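PDB 1Y9Z: alkaline serine protease from Pseudoalteromonas sp., which probably hydrolyses peptide bonds in proteins as a cold-adapted, subtilisin-like serine endopeptidase. Local coordinates for residues H94-F99 against V111-T116. Sequence-based numbering, arbitrary orientation.
With PMS (phenylmethanesulfonic acid), chain H.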
ATOM      1  N   HIS A  94      17.119   7.360   5.331  1.00 10.00           N
ATOM      2  CA  HIS A  94      17.457   8.722   4.938  1.00  9.72           C
ATOM      3  C   HIS A  94      16.310   9.242   4.087  1.00  9.83           C
ATOM      4  O   HIS A  94      15.823   8.551   3.190  1.00 10.46           O
ATOM      5  CB  HIS A  94      18.760   8.780   4.141  1.00 10.19           C
ATOM      6  CG  HIS A  94      19.342  10.158   4.061  1.00 10.38           C
ATOM      7  ND1 HIS A  94      19.911  10.784   5.148  1.00 10.46           N
ATOM      8  CD2 HIS A  94      19.399  11.047   3.041  1.00 11.03           C
ATOM      9  CE1 HIS A  94      20.294  12.001   4.803  1.00 12.75           C
ATOM     10  NE2 HIS A  94      19.994  12.185   3.530  1.00 11.20           N
ATOM     11  N   ILE A  95      15.879  10.461   4.377  1.00  9.76           N
ATOM     12  CA  ILE A  95      14.765  11.063   3.670  1.00 10.02           C
ATOM     13  C   ILE A  95      15.162  12.215   2.757  1.00  9.73           C
ATOM     14  O   ILE A  95      15.876  13.132   3.163  1.00 10.11           O
ATOM     15  CB  ILE A  95      13.710  11.599   4.678  1.00  9.44           C
ATOM     16  CG1 ILE A  95      13.302  10.495   5.661  1.00  9.71           C
ATOM     17  CG2 ILE A  95      12.496  12.138   3.933  1.00 10.06           C
ATOM     18  CD1 ILE A  95      12.698   9.261   5.016  1.00  9.43           C
ATOM     19  N   VAL A  96      14.709  12.147   1.509  1.00  9.38           N
ATOM     20  CA  VAL A  96      14.937  13.223   0.553  1.00 10.23           C
ATOM     21  C   VAL A  96      13.531  13.584   0.088  1.00  9.47           C
ATOM     22  O   VAL A  96      12.856  12.792  -0.574  1.00 10.73           O
ATOM     23  CB  VAL A  96      15.796  12.783  -0.650  1.00  9.15           C
ATOM     24  CG1 VAL A  96      15.886  13.922  -1.663  1.00 10.89           C
ATOM     25  CG2 VAL A  96      17.199  12.411  -0.180  1.00 10.42           C
ATOM     26  N   LYS A  97      13.082  14.773   0.476  1.00  9.89           N
ATOM     27  CA  LYS A  97      11.745  15.255   0.149  1.00  9.73           C
ATOM     28  C   LYS A  97      11.729  16.024  -1.169  1.00  9.22           C
ATOM     29  O   LYS A  97      12.237  17.144  -1.250  1.00 11.50           O
ATOM     30  CB  LYS A  97      11.247  16.150   1.291  1.00  9.71           C
ATOM     31  CG  LYS A  97       9.828  16.668   1.138  1.00  9.36           C
ATOM     32  CD  LYS A  97       9.494  17.596   2.296  1.00 10.83           C
ATOM     33  CE  LYS A  97       8.143  18.260   2.135  1.00 11.33           C
ATOM     34  NZ  LYS A  97       7.930  19.280   3.205  1.00 13.16           N
ATOM     35  N   VAL A  98      11.138  15.420  -2.197  1.00 10.11           N
ATOM     36  CA  VAL A  98      11.064  16.056  -3.509  1.00 10.52           C
ATOM     37  C   VAL A  98       9.673  16.606  -3.818  1.00 10.64           C
ATOM     38  O   VAL A  98       9.506  17.382  -4.759  1.00 11.80           O
ATOM     39  CB  VAL A  98      11.470  15.073  -4.638  1.00 10.10           C
ATOM     40  CG1 VAL A  98      12.917  14.638  -4.450  1.00 11.70           C
ATOM     41  CG2 VAL A  98      10.540  13.865  -4.646  1.00 10.97           C
ATOM     42  N   PHE A  99       8.678  16.211  -3.027  1.00  9.26           N
ATOM     43  CA  PHE A  99       7.309  16.672  -3.239  1.00 10.38           C
ATOM     44  C   PHE A  99       6.740  17.544  -2.133  1.00 11.46           C
ATOM     45  O   PHE A  99       6.932  17.271  -0.945  1.00 11.78           O
ATOM     46  CB  PHE A  99       6.343  15.490  -3.394  1.00 10.88           C
ATOM     47  CG  PHE A  99       6.605  14.623  -4.586  1.00 12.90           C
ATOM     48  CD1 PHE A  99       7.075  13.326  -4.421  1.00 14.64           C
ATOM     49  CD2 PHE A  99       6.354  15.086  -5.872  1.00 15.33           C
ATOM     50  CE1 PHE A  99       7.290  12.498  -5.522  1.00 15.35           C
ATOM     51  CE2 PHE A  99       6.566  14.267  -6.979  1.00 15.43           C
ATOM     52  CZ  PHE A  99       7.034  12.971  -6.801  1.00 16.20           C
ATOM     53  N   VAL A 111      17.875  12.826 -10.496  1.00 11.37           N
ATOM     54  CA  VAL A 111      19.252  12.360 -10.440  1.00 11.65           C
ATOM     55  C   VAL A 111      19.948  13.016  -9.250  1.00 10.87           C
ATOM     56  O   VAL A 111      20.694  12.362  -8.522  1.00 10.96           O
ATOM     57  CB  VAL A 111      20.015  12.696 -11.748  1.00 11.94           C
ATOM     58  CG1 VAL A 111      21.516  12.541 -11.545  1.00 14.51           C
ATOM     59  CG2 VAL A 111      19.548  11.765 -12.864  1.00 13.51           C
ATOM     60  N   ALA A 112      19.689  14.306  -9.044  1.00 11.34           N
ATOM     61  CA  ALA A 112      20.298  15.025  -7.929  1.00 11.17           C
ATOM     62  C   ALA A 112      19.810  14.463  -6.594  1.00  9.97           C
ATOM     63  O   ALA A 112      20.578  14.380  -5.634  1.00 11.55           O
ATOM     64  CB  ALA A 112      19.979  16.512  -8.024  1.00 12.07           C
ATOM     65  N   ALA A 113      18.534  14.084  -6.537  1.00 10.05           N
ATOM     66  CA  ALA A 113      17.959  13.518  -5.321  1.00  9.52           C
ATOM     67  C   ALA A 113      18.639  12.190  -5.011  1.00 10.24           C
ATOM     68  O   ALA A 113      18.968  11.903  -3.859  1.00 10.72           O
ATOM     69  CB  ALA A 113      16.456  13.315  -5.493  1.00  9.32           C
ATOM     70  N   ILE A 114      18.845  11.374  -6.040  1.00 10.11           N
ATOM     71  CA  ILE A 114      19.506  10.092  -5.851  1.00  9.67           C
ATOM     72  C   ILE A 114      20.951  10.340  -5.413  1.00 10.63           C
ATOM     73  O   ILE A 114      21.451   9.667  -4.514  1.00 10.85           O
ATOM     74  CB  ILE A 114      19.469   9.256  -7.149  1.00  9.63           C
ATOM     75  CG1 ILE A 114      18.015   8.945  -7.513  1.00  9.78           C
ATOM     76  CG2 ILE A 114      20.254   7.964  -6.963  1.00 10.93           C
ATOM     77  CD1 ILE A 114      17.846   8.274  -8.869  1.00 11.85           C
ATOM     78  N   ASP A 115      21.620  11.309  -6.038  1.00 11.11           N
ATOM     79  CA  ASP A 115      22.995  11.630  -5.658  1.00 11.33           C
ATOM     80  C   ASP A 115      23.037  11.969  -4.172  1.00 11.08           C
ATOM     81  O   ASP A 115      23.935  11.540  -3.452  1.00 11.78           O
ATOM     82  CB  ASP A 115      23.534  12.836  -6.441  1.00 12.26           C
ATOM     83  CG  ASP A 115      23.771  12.538  -7.909  1.00 14.13           C
ATOM     84  OD1 ASP A 115      24.043  11.373  -8.259  1.00 15.60           O
ATOM     85  OD2 ASP A 115      23.705  13.488  -8.716  1.00 17.80           O
ATOM     86  N   THR A 116      22.067  12.760  -3.722  1.00 10.54           N
ATOM     87  CA  THR A 116      21.992  13.161  -2.320  1.00 10.79           C
ATOM     88  C   THR A 116      21.815  11.936  -1.425  1.00 10.98           C
ATOM     89  O   THR A 116      22.455  11.810  -0.382  1.00 11.77           O
ATOM     90  CB  THR A 116      20.828  14.146  -2.101  1.00 11.22           C
ATOM     91  OG1 THR A 116      21.086  15.347  -2.842  1.00 14.62           O
ATOM     92  CG2 THR A 116      20.676  14.491  -0.623  1.00 12.33           C
TER
HETATM   93  C   PMS H 601       2.211   7.222  -7.477  1.00 26.89           C
HETATM   94  S   PMS H 601       3.154   5.682  -7.366  1.00 23.22           S
HETATM   95  C1  PMS H 601       3.088   8.471  -7.745  1.00 29.13           C
HETATM   96  C2  PMS H 601       3.324   8.854  -9.115  1.00 30.04           C
HETATM   97  C3  PMS H 601       4.127  10.002  -9.407  1.00 30.45           C
HETATM   98  C4  PMS H 601       4.677  10.743  -8.289  1.00 31.23           C
HETATM   99  C5  PMS H 601       4.448  10.372  -6.942  1.00 29.68           C
HETATM  100  C6  PMS H 601       3.653   9.234  -6.601  1.00 30.20           C
HETATM  101  O2S PMS H 601       4.249   5.767  -8.326  1.00 25.77           O
HETATM  102  O1S PMS H 601       2.299   4.562  -7.683  1.00 25.19           O
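With its CG1 anti to the backbone N (chi1 175°), V96 holds that methyl against CB of A113, 3.9 Å away, and its other branch, CG2, reaches T116, whose CG2 is likewise anti to its own N; the two methyls meet at 4.1 Å. V98 brings a second methyl to the same alanine, its CG1 also lying 3.9 Å from A113 CB; the alanine CB thus meets a methyl from each of two valines, V96 on the strand and V98 where it is interrupted. No hydrogen bond crosses between the segments. The hydroxyl of T116 turns back along its helix instead, OG1 giving a 3.0 Å bond to O of A112, an oxygen that T116 N approaches from the opposite face of its plane. The case illustrates helix-on-sheet packing in the subtilisin-like alpha/beta fold: strand 92-100 pairs in parallel with strand 25-30 of the central sheet, and helix 110-119 covers it, with Y106 and C27 adding to the apolar surroundings of V96. Toward the end of the strand, F99 takes part in the pocket that holds the phenylmethanesulfonic acid. V98 CG2 sits 3.5 Å above one face of the F99 ring, displaced toward its rim, and F99 CZ lies 3.6 Å from C4 of the ligand ring, met obliquely. Were F99 replaced by an alanine, the ligand's phenyl group would probably lose this apolar neighbour, and V98 CG2 the ring surface beside it.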